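Long-range contacts in cystathionine gamma-synthase (Xanthomonas oryzae pv. oryzae KACC 10331, PDB 6LGO), which probably uses pyridoxal phosphate to make cystathionine in trans-sulfuration, and may also cleave it: residues T84-G89 with D216-A221; T207-N212 with A335-G340; V183-L188 with D201-S206. The protein carries 1 engineered substitution. All blocks are in the same frame, centred on the assembly; numbering follows the deposited sequence.

Contact 1: T84-G89 with D216-A221; sequences TSTGMG and DVVGGA. With EBO ((2~{S})-2-azanyl-4-[(3~{S})-3-[(~{E})-[2-methyl-3-oxidanyl-5-(phosphonomethyl)pyridin-4-yl]methylideneamino]-4-oxidanyl-4-oxidanylidene-butyl]sulfanyl-butanoic acid), chain E.
T86 and V218 run alongside each other, methyl against methyl, with T86 CG2 3.7 Å from V218 CG1. V218 holds CG1 anti to its backbone N (chi1 179°), and this turns the methyl both to T86 and to the phosphonate of the bound EBO. The other branch of T86, OG1, leads away from V218. It accepts the N-H of G89 as the N-cap of helix 87-98 and is also bonded to G241 O of the second subunit, which S85 OG reaches as well.

T84 is oriented quite differently, its hydroxyl folded back over the neighbouring strand. At chi1 56°, OG1 sits between the backbone N and the carbonyl carbon, and there it donates to T86 O over 2.6 Å, across the turn that leads into the helix. The same oxygen presses on G220 CA at 3.1 Å. G220 has T84 OG1, T86 O and G87 CA packed close round its CA. The backbones pair here too: T84 N donates to G220 O at 2.9 Å, and G220 N returns a bond to T84 O at 3.1 Å, one antiparallel hydrogen-bonded pair.

Past the turn, G87 N gives its hydrogen to EBO O2 and M88 N gives its own to EBO O1, at 2.9 Å for the latter. The phosphonate therefore rests on the N-terminal turn of a helix, whose dipole should favour its negative charge, as in other PLP enzymes of this fold.

The contact thus marks the point where strand 80-84, at one outer side of the seven-stranded sheet, meets its antiparallel neighbour 220-224 and the chain turns straight into helix 87-98.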
loop_
_atom_site.group_PDB
_atom_site.type_symbol
_atom_site.label_atom_id
_atom_site.label_comp_id
_atom_site.label_asym_id
_atom_site.label_seq_id
_atom_site.Cartn_x
_atom_site.Cartn_y
_atom_site.Cartn_z
ATOM N N THR A 84 0.538 -18.334 -2.920
ATOM C CA THR A 84 0.953 -18.638 -1.517
ATOM C C THR A 84 1.762 -17.436 -0.984
ATOM O O THR A 84 2.210 -16.686 -1.806
ATOM C CB THR A 84 1.792 -19.908 -1.507
ATOM O OG1 THR A 84 2.903 -19.739 -2.396
ATOM C CG2 THR A 84 0.936 -21.078 -1.928
ATOM N N SER A 85 1.967 -17.327 0.322
ATOM C CA SER A 85 2.749 -16.266 1.013
ATOM C C SER A 85 4.212 -16.269 0.540
ATOM O O SER A 85 4.836 -15.181 0.566
ATOM C CB SER A 85 2.710 -16.441 2.493
ATOM O OG SER A 85 3.021 -17.818 2.772
ATOM N N THR A 86 4.771 -17.421 0.189
ATOM C CA THR A 86 6.185 -17.568 -0.258
ATOM C C THR A 86 6.275 -18.697 -1.294
ATOM O O THR A 86 5.333 -19.503 -1.423
ATOM C CB THR A 86 7.148 -17.837 0.925
ATOM O OG1 THR A 86 6.912 -19.181 1.378
ATOM C CG2 THR A 86 6.948 -16.857 2.069
ATOM N N GLY A 87 7.369 -18.712 -2.041
ATOM C CA GLY A 87 7.758 -19.817 -2.903
ATOM C C GLY A 87 7.951 -21.096 -2.117
ATOM O O GLY A 87 7.414 -22.201 -2.595
ATOM N N MET A 88 8.645 -21.033 -0.964
ATOM C CA MET A 88 8.708 -22.283 -0.134
ATOM C C MET A 88 7.294 -22.769 0.147
ATOM O O MET A 88 7.090 -23.981 0.187
ATOM C CB MET A 88 9.503 -22.172 1.179
ATOM C CG MET A 88 11.037 -22.082 0.914
ATOM S SD MET A 88 11.691 -23.356 -0.256
ATOM C CE MET A 88 10.895 -24.742 0.561
ATOM N N GLY A 89 6.397 -21.830 0.447
ATOM C CA GLY A 89 5.017 -22.134 0.712
ATOM C C GLY A 89 4.402 -22.867 -0.460
ATOM O O GLY A 89 3.502 -23.689 -0.206
ATOM N N ASP A 216 10.342 -6.658 -4.092
ATOM C CA ASP A 216 9.506 -6.003 -3.072
ATOM C C ASP A 216 8.256 -6.824 -2.728
ATOM O O ASP A 216 7.332 -6.248 -2.063
ATOM C CB ASP A 216 9.128 -4.599 -3.481
ATOM C CG ASP A 216 8.348 -4.491 -4.757
ATOM O OD1 ASP A 216 7.926 -5.539 -5.306
ATOM O OD2 ASP A 216 8.203 -3.335 -5.198
ATOM N N VAL A 217 8.334 -8.117 -3.008
ATOM C CA VAL A 217 7.289 -9.110 -2.677
ATOM C C VAL A 217 7.997 -10.449 -2.481
ATOM O O VAL A 217 8.851 -10.739 -3.317
ATOM C CB VAL A 217 6.250 -9.252 -3.802
ATOM C CG1 VAL A 217 5.306 -10.398 -3.443
ATOM C CG2 VAL A 217 5.450 -7.995 -4.061
ATOM N N VAL A 218 7.644 -11.214 -1.454
ATOM C CA VAL A 218 7.978 -12.652 -1.371
ATOM C C VAL A 218 6.628 -13.326 -1.554
ATOM O O VAL A 218 5.667 -12.824 -1.012
ATOM C CB VAL A 218 8.643 -12.990 -0.031
ATOM C CG1 VAL A 218 8.967 -14.422 0.092
ATOM C CG2 VAL A 218 9.904 -12.208 0.148
ATOM N N GLY A 219 6.553 -14.264 -2.474
ATOM C CA GLY A 219 5.360 -15.001 -2.851
ATOM C C GLY A 219 5.669 -16.275 -3.606
ATOM O O GLY A 219 6.805 -16.454 -4.151
ATOM N N GLY A 220 4.653 -17.137 -3.690
ATOM C CA GLY A 220 4.706 -18.334 -4.538
ATOM C C GLY A 220 3.469 -18.493 -5.397
ATOM O O GLY A 220 2.430 -17.841 -5.111
ATOM N N ALA A 221 3.535 -19.446 -6.335
ATOM C CA ALA A 221 2.378 -19.853 -7.146
ATOM C C ALA A 221 2.486 -21.331 -7.485
ATOM O O ALA A 221 3.621 -21.784 -7.757
ATOM C CB ALA A 221 2.256 -18.999 -8.429
HETATM O O6 EBO E . 18.353 -18.707 -4.506
HETATM C C15 EBO E . 17.822 -17.662 -3.986
HETATM O O5 EBO E . 18.353 -16.547 -3.934
HETATM C C8 EBO E . 16.495 -17.634 -3.335
HETATM C C9 EBO E . 16.455 -17.208 -1.805
HETATM C C10 EBO E . 17.766 -17.464 -0.978
HETATM S S EBO E . 17.324 -16.909 0.576
HETATM C C11 EBO E . 18.344 -17.999 1.443
HETATM C C12 EBO E . 18.527 -17.473 2.821
HETATM C C13 EBO E . 17.410 -17.563 3.823
HETATM C C14 EBO E . 16.856 -18.930 4.051
HETATM O O4 EBO E . 16.040 -19.386 3.258
HETATM O O3 EBO E . 17.108 -19.613 5.031
HETATM N N2 EBO E . 18.095 -16.987 4.974
HETATM N N1 EBO E . 15.737 -18.821 -3.837
HETATM C C7 EBO E . 14.526 -19.053 -3.629
HETATM C C3 EBO E . 13.779 -20.121 -4.286
HETATM C C2 EBO E . 14.324 -20.726 -5.455
HETATM O O7 EBO E . 15.557 -20.389 -5.973
HETATM C C4 EBO E . 12.425 -20.507 -3.784
HETATM C C6 EBO E . 11.519 -19.901 -2.685
HETATM P P EBO E . 10.957 -18.223 -2.013
HETATM O O2 EBO E . 9.996 -17.169 -2.440
HETATM O O1 EBO E . 10.183 -18.630 -0.691
HETATM O O EBO E . 12.113 -17.395 -1.350
HETATM C C5 EBO E . 11.955 -21.658 -4.576
HETATM N N EBO E . 12.441 -22.269 -5.691
HETATM C C1 EBO E . 13.618 -21.827 -6.107
HETATM C C EBO E . 14.317 -22.302 -7.317
#

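Contact 2: T207-N212 with A335-G340; sequences TTKYIN and AESLGG. With EBO ((2~{S})-2-azanyl-4-[(3~{S})-3-[(~{E})-[2-methyl-3-oxidanyl-5-(phosphonomethyl)pyridin-4-yl]methylideneamino]-4-oxidanyl-4-oxidanylidene-butyl]sulfanyl-butanoic acid), chain E.
The K209 chain runs nearly perpendicular to the L338 side chain, and it can be followed atom by atom over that residue to the bound EBO. CB lies 3.5 Å from L338 O, with L338 CD1 a little farther off. CG meets L338 CG at 3.8 Å; the bend at chi2 (-44°) then turns CD along the leucine, equally close to its CG. CD also nears S337 OG. From there the chain runs extended: CE comes up to the imine of EBO, 3.5 Å from its C7, and NZ finally donates to S337 OG at 3.0 Å. Y57 OH of the second subunit is a further hydrogen-bond partner of NZ.

S337 holds its hydroxyl out to the lysine because OG is anti to the backbone N (chi1 -163°). The same OG is joined to T208 O through a water, while S337 N donates to EBO O5, a carboxylate oxygen on C15 next to C8; R372 is another partner of EBO. T208 OG1, for its part, gives a bond to EBO O2 at the phosphonate.

One residue along from K209, the Y210 ring is covered on one face by G339, whose CA stands 3.4 Å from the ring centroid, only 11° off the normal, a CH-pi contact.

K209 is the residue predicted to carry the cofactor as an internal aldimine. Here the imine of EBO joins the cofactor to a thioether-linked bis-amino acid, homolanthionine, and NZ lies 3.5 Å from EBO C8, the carbon next to the imine nitrogen. This is consistent with an external-aldimine state in which the lysine amine is placed where it could transfer a proton at that carbon.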
loop_
_atom_site.group_PDB
_atom_site.type_symbol
_atom_site.label_atom_id
_atom_site.label_comp_id
_atom_site.label_asym_id
_atom_site.label_seq_id
_atom_site.Cartn_x
_atom_site.Cartn_y
_atom_site.Cartn_z
ATOM N N THR A 207 7.316 -16.388 -6.925
ATOM C CA THR A 207 6.899 -15.149 -7.612
ATOM C C THR A 207 7.807 -14.025 -7.157
ATOM O O THR A 207 7.861 -13.025 -7.857
ATOM C CB THR A 207 5.438 -14.826 -7.392
ATOM O OG1 THR A 207 5.174 -14.569 -6.009
ATOM C CG2 THR A 207 4.631 -15.983 -7.920
ATOM N N THR A 208 8.543 -14.252 -6.064
ATOM C CA THR A 208 9.575 -13.331 -5.559
ATOM C C THR A 208 10.525 -12.977 -6.707
ATOM O O THR A 208 11.174 -11.879 -6.639
ATOM C CB THR A 208 10.343 -13.964 -4.407
ATOM O OG1 THR A 208 9.414 -14.566 -3.479
ATOM C CG2 THR A 208 11.265 -12.974 -3.772
ATOM N N LYS A 209 10.768 -13.900 -7.632
ATOM C CA LYS A 209 11.857 -13.696 -8.613
ATOM C C LYS A 209 11.346 -12.899 -9.815
ATOM O O LYS A 209 10.955 -11.786 -9.601
ATOM C CB LYS A 209 12.601 -14.993 -8.897
ATOM C CG LYS A 209 12.914 -15.800 -7.659
ATOM C CD LYS A 209 13.468 -15.031 -6.424
ATOM C CE LYS A 209 13.816 -16.057 -5.348
ATOM N NZ LYS A 209 13.926 -15.362 -4.060
ATOM N N TYR A 210 11.492 -13.392 -11.028
ATOM C CA TYR A 210 11.166 -12.665 -12.271
ATOM C C TYR A 210 9.705 -12.225 -12.362
ATOM O O TYR A 210 9.396 -11.198 -12.950
ATOM C CB TYR A 210 11.449 -13.590 -13.439
ATOM C CG TYR A 210 12.925 -13.758 -13.692
ATOM C CD1 TYR A 210 13.676 -12.705 -14.215
ATOM C CD2 TYR A 210 13.593 -14.923 -13.331
ATOM C CE1 TYR A 210 15.043 -12.819 -14.444
ATOM C CE2 TYR A 210 14.973 -15.044 -13.514
ATOM C CZ TYR A 210 15.695 -13.998 -14.080
ATOM O OH TYR A 210 17.048 -14.146 -14.301
ATOM N N ILE A 211 8.766 -13.023 -11.880
ATOM C CA ILE A 211 7.344 -12.713 -12.156
ATOM C C ILE A 211 7.033 -11.332 -11.513
ATOM O O ILE A 211 6.572 -10.414 -12.209
ATOM C CB ILE A 211 6.439 -13.837 -11.627
ATOM C CG1 ILE A 211 6.495 -15.063 -12.523
ATOM C CG2 ILE A 211 5.008 -13.350 -11.468
ATOM C CD1 ILE A 211 6.006 -16.285 -11.812
ATOM N N ASN A 212 7.334 -11.178 -10.227
ATOM C CA ASN A 212 7.275 -9.863 -9.557
ATOM C C ASN A 212 8.301 -8.885 -10.116
ATOM O O ASN A 212 7.914 -7.734 -10.444
ATOM C CB ASN A 212 7.420 -9.927 -8.040
ATOM C CG ASN A 212 7.206 -8.578 -7.411
ATOM O OD1 ASN A 212 8.112 -8.039 -6.744
ATOM N ND2 ASN A 212 6.057 -8.009 -7.669
ATOM N N ALA A 335 23.723 -9.837 -2.321
ATOM C CA ALA A 335 22.430 -10.137 -1.685
ATOM C C ALA A 335 21.883 -11.467 -2.150
ATOM O O ALA A 335 22.201 -11.948 -3.249
ATOM C CB ALA A 335 21.445 -9.005 -1.935
ATOM N N GLU A 336 20.975 -11.989 -1.363
ATOM C CA GLU A 336 20.118 -13.105 -1.806
ATOM C C GLU A 336 19.069 -12.663 -2.824
ATOM O O GLU A 336 18.840 -11.453 -3.008
ATOM C CB GLU A 336 19.555 -13.776 -0.563
ATOM C CG GLU A 336 20.446 -14.980 -0.230
ATOM C CD GLU A 336 20.743 -15.111 1.216
ATOM O OE1 GLU A 336 21.525 -16.037 1.569
ATOM O OE2 GLU A 336 20.167 -14.285 1.972
ATOM N N SER A 337 18.445 -13.664 -3.427
ATOM C CA SER A 337 17.326 -13.564 -4.366
ATOM C C SER A 337 17.848 -13.347 -5.801
ATOM O O SER A 337 19.105 -13.302 -5.998
ATOM C CB SER A 337 16.378 -12.478 -3.913
ATOM O OG SER A 337 15.161 -12.648 -4.569
ATOM N N LEU A 338 16.927 -13.116 -6.745
ATOM C CA LEU A 338 17.267 -13.143 -8.167
ATOM C C LEU A 338 16.021 -12.687 -8.911
ATOM O O LEU A 338 15.000 -12.486 -8.257
ATOM C CB LEU A 338 17.707 -14.564 -8.603
ATOM C CG LEU A 338 16.629 -15.661 -8.410
ATOM C CD1 LEU A 338 16.105 -16.173 -9.724
ATOM C CD2 LEU A 338 17.144 -16.824 -7.594
ATOM N N GLY A 339 16.168 -12.403 -10.190
ATOM C CA GLY A 339 15.049 -12.071 -11.074
ATOM C C GLY A 339 14.552 -10.660 -10.920
ATOM O O GLY A 339 13.488 -10.342 -11.525
ATOM N N GLY A 340 15.245 -9.847 -10.146
ATOM C CA GLY A 340 14.872 -8.423 -10.013
ATOM C C GLY A 340 15.484 -7.583 -11.161
ATOM O O GLY A 340 16.483 -8.022 -11.759
HETATM O O6 EBO E . 18.353 -18.707 -4.506
HETATM C C15 EBO E . 17.822 -17.662 -3.986
HETATM O O5 EBO E . 18.353 -16.547 -3.934
HETATM C C8 EBO E . 16.495 -17.634 -3.335
HETATM C C9 EBO E . 16.455 -17.208 -1.805
HETATM C C10 EBO E . 17.766 -17.464 -0.978
HETATM S S EBO E . 17.324 -16.909 0.576
HETATM C C11 EBO E . 18.344 -17.999 1.443
HETATM C C12 EBO E . 18.527 -17.473 2.821
HETATM C C13 EBO E . 17.410 -17.563 3.823
HETATM C C14 EBO E . 16.856 -18.930 4.051
HETATM O O4 EBO E . 16.040 -19.386 3.258
HETATM O O3 EBO E . 17.108 -19.613 5.031
HETATM N N2 EBO E . 18.095 -16.987 4.974
HETATM N N1 EBO E . 15.737 -18.821 -3.837
HETATM C C7 EBO E . 14.526 -19.053 -3.629
HETATM C C3 EBO E . 13.779 -20.121 -4.286
HETATM C C2 EBO E . 14.324 -20.726 -5.455
HETATM O O7 EBO E . 15.557 -20.389 -5.973
HETATM C C4 EBO E . 12.425 -20.507 -3.784
HETATM C C6 EBO E . 11.519 -19.901 -2.685
HETATM P P EBO E . 10.957 -18.223 -2.013
HETATM O O2 EBO E . 9.996 -17.169 -2.440
HETATM O O1 EBO E . 10.183 -18.630 -0.691
HETATM O O EBO E . 12.113 -17.395 -1.350
HETATM C C5 EBO E . 11.955 -21.658 -4.576
HETATM N N EBO E . 12.441 -22.269 -5.691
HETATM C C1 EBO E . 13.618 -21.827 -6.107
HETATM C C EBO E . 14.317 -22.302 -7.317
HETATM O O HOH W 1 13.635 -10.510 -5.361
#

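Contact 3: V183-L188 with D201-S206; sequences VDNTFL and DLVLHS. With EBO ((2~{S})-2-azanyl-4-[(3~{S})-3-[(~{E})-[2-methyl-3-oxidanyl-5-(phosphonomethyl)pyridin-4-yl]methylideneamino]-4-oxidanyl-4-oxidanylidene-butyl]sulfanyl-butanoic acid), chain E.
T186 OG1 is gripped from two sides of the contact: S206 N donates to it at 3.0 Å, almost straight at 171°, while the hydroxyl passes its own hydrogen to D184 OD1. With OG1 anti to the carbonyl carbon (chi1 -61°) the hydroxyl comes to lie beside its own backbone N, and both groups can reach the same carboxylate oxygen. T186 OG1 comes to D184 OD1 on its syn lone pair at 2.5 Å; T186 N meets that oxygen nearly along the C-O bond, closing an Asx turn. The methyl, CG2, anti to the backbone N, packs on S206 CB.

Ahead of this turn the two strands run parallel. V183 N donates to L202 O, L204 N to V183 O and N185 N to L204 O. V183 and V203 stand on one face, where V203 CG2 wedges in tightly, 3.2 Å from V183 O and 3.4 Å from N185 CB. D184 and L204 share the face against I91 of helix 87-98, their side chains set at a slant, with L204 CD1 3.6 Å from D184 CG.

The H205 ring lies alongside N185, its CE1 3.6 Å from N185 CB. NE2 of that ring is bonded to E76, and a water joins ND1 to T186 O, so both nitrogens have partners.

The chemistry is that of a PLP pocket built on strand ends. D184 OD1 is occupied by T186, which fixes the rotation of the carboxylate and leaves OD2 2.7 Å from the pyridine nitrogen of EBO. An aspartate facing this nitrogen is a hallmark of fold type I enzymes, where it is thought to favour a protonated ring nitrogen. At the adjacent strand end S206 OG donates to EBO O2, so two neighbouring strand ends serve the ring nitrogen and the phosphonate.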
loop_
_atom_site.group_PDB
_atom_site.type_symbol
_atom_site.label_atom_id
_atom_site.label_comp_id
_atom_site.label_asym_id
_atom_site.label_seq_id
_atom_site.Cartn_x
_atom_site.Cartn_y
_atom_site.Cartn_z
ATOM N N VAL A 183 7.198 -29.223 -11.543
ATOM C CA VAL A 183 8.421 -28.535 -12.027
ATOM C C VAL A 183 8.460 -27.148 -11.361
ATOM O O VAL A 183 7.540 -26.294 -11.532
ATOM C CB VAL A 183 8.452 -28.388 -13.559
ATOM C CG1 VAL A 183 9.754 -27.777 -14.001
ATOM C CG2 VAL A 183 8.235 -29.685 -14.306
ATOM N N ASP A 184 9.561 -26.885 -10.697
ATOM C CA ASP A 184 9.880 -25.536 -10.204
ATOM C C ASP A 184 10.479 -24.774 -11.387
ATOM O O ASP A 184 11.617 -24.978 -11.743
ATOM C CB ASP A 184 10.790 -25.642 -8.989
ATOM C CG ASP A 184 11.122 -24.330 -8.326
ATOM O OD1 ASP A 184 10.932 -23.306 -9.017
ATOM O OD2 ASP A 184 11.633 -24.376 -7.145
ATOM N N ASN A 185 9.700 -23.831 -11.890
ATOM C CA ASN A 185 9.984 -23.047 -13.101
ATOM C C ASN A 185 10.419 -21.632 -12.692
ATOM O O ASN A 185 10.268 -20.724 -13.515
ATOM C CB ASN A 185 8.768 -23.052 -14.012
ATOM C CG ASN A 185 9.073 -22.591 -15.424
ATOM O OD1 ASN A 185 8.136 -22.150 -16.100
ATOM N ND2 ASN A 185 10.303 -22.743 -15.878
ATOM N N THR A 186 10.964 -21.434 -11.491
ATOM C CA THR A 186 11.295 -20.079 -10.985
ATOM C C THR A 186 12.335 -19.413 -11.923
ATOM O O THR A 186 12.226 -18.210 -12.170
ATOM C CB THR A 186 11.812 -20.219 -9.561
ATOM O OG1 THR A 186 10.802 -20.805 -8.736
ATOM C CG2 THR A 186 12.317 -18.917 -8.983
ATOM N N PHE A 187 13.392 -20.128 -12.289
ATOM C CA PHE A 187 14.611 -19.585 -12.969
ATOM C C PHE A 187 14.310 -19.044 -14.359
ATOM O O PHE A 187 15.081 -18.192 -14.749
ATOM C CB PHE A 187 15.782 -20.556 -13.030
ATOM C CG PHE A 187 16.820 -20.334 -11.965
ATOM C CD1 PHE A 187 16.462 -19.970 -10.659
ATOM C CD2 PHE A 187 18.165 -20.501 -12.242
ATOM C CE1 PHE A 187 17.418 -19.827 -9.653
ATOM C CE2 PHE A 187 19.131 -20.269 -11.261
ATOM C CZ PHE A 187 18.768 -19.929 -9.979
ATOM N N LEU A 188 13.213 -19.411 -15.009
ATOM C CA LEU A 188 12.955 -18.953 -16.390
ATOM C C LEU A 188 11.626 -18.222 -16.509
ATOM O O LEU A 188 11.479 -17.386 -17.431
ATOM C CB LEU A 188 13.004 -20.215 -17.261
ATOM C CG LEU A 188 14.426 -20.691 -17.580
ATOM C CD1 LEU A 188 14.428 -21.928 -18.496
ATOM C CD2 LEU A 188 15.259 -19.621 -18.280
ATOM N N ASP A 201 2.228 -32.388 -14.405
ATOM C CA ASP A 201 0.911 -32.205 -13.723
ATOM C C ASP A 201 0.854 -30.829 -13.028
ATOM O O ASP A 201 -0.218 -30.287 -12.953
ATOM C CB ASP A 201 0.698 -33.311 -12.690
ATOM C CG ASP A 201 0.758 -34.702 -13.326
ATOM O OD1 ASP A 201 -0.197 -35.071 -13.994
ATOM O OD2 ASP A 201 1.822 -35.360 -13.240
ATOM N N LEU A 202 1.987 -30.290 -12.566
ATOM C CA LEU A 202 2.094 -29.058 -11.759
ATOM C C LEU A 202 3.346 -28.255 -12.118
ATOM O O LEU A 202 4.457 -28.835 -12.351
ATOM C CB LEU A 202 2.188 -29.417 -10.286
ATOM C CG LEU A 202 1.030 -30.189 -9.686
ATOM C CD1 LEU A 202 1.485 -30.941 -8.468
ATOM C CD2 LEU A 202 -0.087 -29.267 -9.297
ATOM N N VAL A 203 3.189 -26.948 -12.092
ATOM C CA VAL A 203 4.351 -26.067 -12.188
ATOM C C VAL A 203 4.202 -25.040 -11.064
ATOM O O VAL A 203 3.037 -24.626 -10.719
ATOM C CB VAL A 203 4.492 -25.439 -13.583
ATOM C CG1 VAL A 203 3.301 -24.559 -13.943
ATOM C CG2 VAL A 203 5.771 -24.597 -13.659
ATOM N N LEU A 204 5.330 -24.695 -10.444
ATOM C CA LEU A 204 5.294 -23.771 -9.321
ATOM C C LEU A 204 6.416 -22.757 -9.459
ATOM O O LEU A 204 7.398 -23.015 -10.175
ATOM C CB LEU A 204 5.307 -24.539 -8.002
ATOM C CG LEU A 204 6.584 -25.247 -7.612
ATOM C CD1 LEU A 204 7.702 -24.287 -7.238
ATOM C CD2 LEU A 204 6.247 -26.173 -6.412
ATOM N N HIS A 205 6.243 -21.609 -8.807
ATOM C CA HIS A 205 7.220 -20.511 -8.873
ATOM C C HIS A 205 7.375 -19.899 -7.500
ATOM O O HIS A 205 6.401 -19.887 -6.746
ATOM C CB HIS A 205 6.716 -19.407 -9.775
ATOM C CG HIS A 205 6.522 -19.806 -11.183
ATOM N ND1 HIS A 205 7.512 -19.592 -12.134
ATOM C CD2 HIS A 205 5.429 -20.264 -11.826
ATOM C CE1 HIS A 205 6.999 -20.001 -13.309
ATOM N NE2 HIS A 205 5.761 -20.509 -13.116
ATOM N N SER A 206 8.576 -19.401 -7.232
ATOM C CA SER A 206 8.803 -18.246 -6.350
ATOM C C SER A 206 8.464 -17.013 -7.181
ATOM O O SER A 206 9.248 -16.686 -8.075
ATOM C CB SER A 206 10.180 -18.196 -5.882
ATOM O OG SER A 206 10.334 -17.004 -5.168
HETATM O O6 EBO E . 18.353 -18.707 -4.506
HETATM C C15 EBO E . 17.822 -17.662 -3.986
HETATM O O5 EBO E . 18.353 -16.547 -3.934
HETATM C C8 EBO E . 16.495 -17.634 -3.335
HETATM C C9 EBO E . 16.455 -17.208 -1.805
HETATM C C10 EBO E . 17.766 -17.464 -0.978
HETATM S S EBO E . 17.324 -16.909 0.576
HETATM C C11 EBO E . 18.344 -17.999 1.443
HETATM C C12 EBO E . 18.527 -17.473 2.821
HETATM C C13 EBO E . 17.410 -17.563 3.823
HETATM C C14 EBO E . 16.856 -18.930 4.051
HETATM O O4 EBO E . 16.040 -19.386 3.258
HETATM O O3 EBO E . 17.108 -19.613 5.031
HETATM N N2 EBO E . 18.095 -16.987 4.974
HETATM N N1 EBO E . 15.737 -18.821 -3.837
HETATM C C7 EBO E . 14.526 -19.053 -3.629
HETATM C C3 EBO E . 13.779 -20.121 -4.286
HETATM C C2 EBO E . 14.324 -20.726 -5.455
HETATM O O7 EBO E . 15.557 -20.389 -5.973
HETATM C C4 EBO E . 12.425 -20.507 -3.784
HETATM C C6 EBO E . 11.519 -19.901 -2.685
HETATM P P EBO E . 10.957 -18.223 -2.013
HETATM O O2 EBO E . 9.996 -17.169 -2.440
HETATM O O1 EBO E . 10.183 -18.630 -0.691
HETATM O O EBO E . 12.113 -17.395 -1.350
HETATM C C5 EBO E . 11.955 -21.658 -4.576
HETATM N N EBO E . 12.441 -22.269 -5.691
HETATM C C1 EBO E . 13.618 -21.827 -6.107
HETATM C C EBO E . 14.317 -22.302 -7.317
HETATM O O HOH W 2 9.524 -17.523 -12.341
#

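Overall arrangement
Contact 1 opens first, at the end of strand 80-84, and closes only at D216-A221, a loop of more than 120 residues. Contact 3 is nested inside that loop and closes a short one, joining neighbouring strands 180-184 and 202-206. The chain then enters T207-N212 and opens contact 2, which closes at A335-G340; because contact 1 closes in between, the two cross. Contacts 1 and 3 build the same seven-stranded sheet, A221 O receiving the N-H of H205. Contact 2 ties the loop beyond that sheet to the loop between strands 333-334 and 344-346 of the second, five-stranded sheet. All three reach the same EBO.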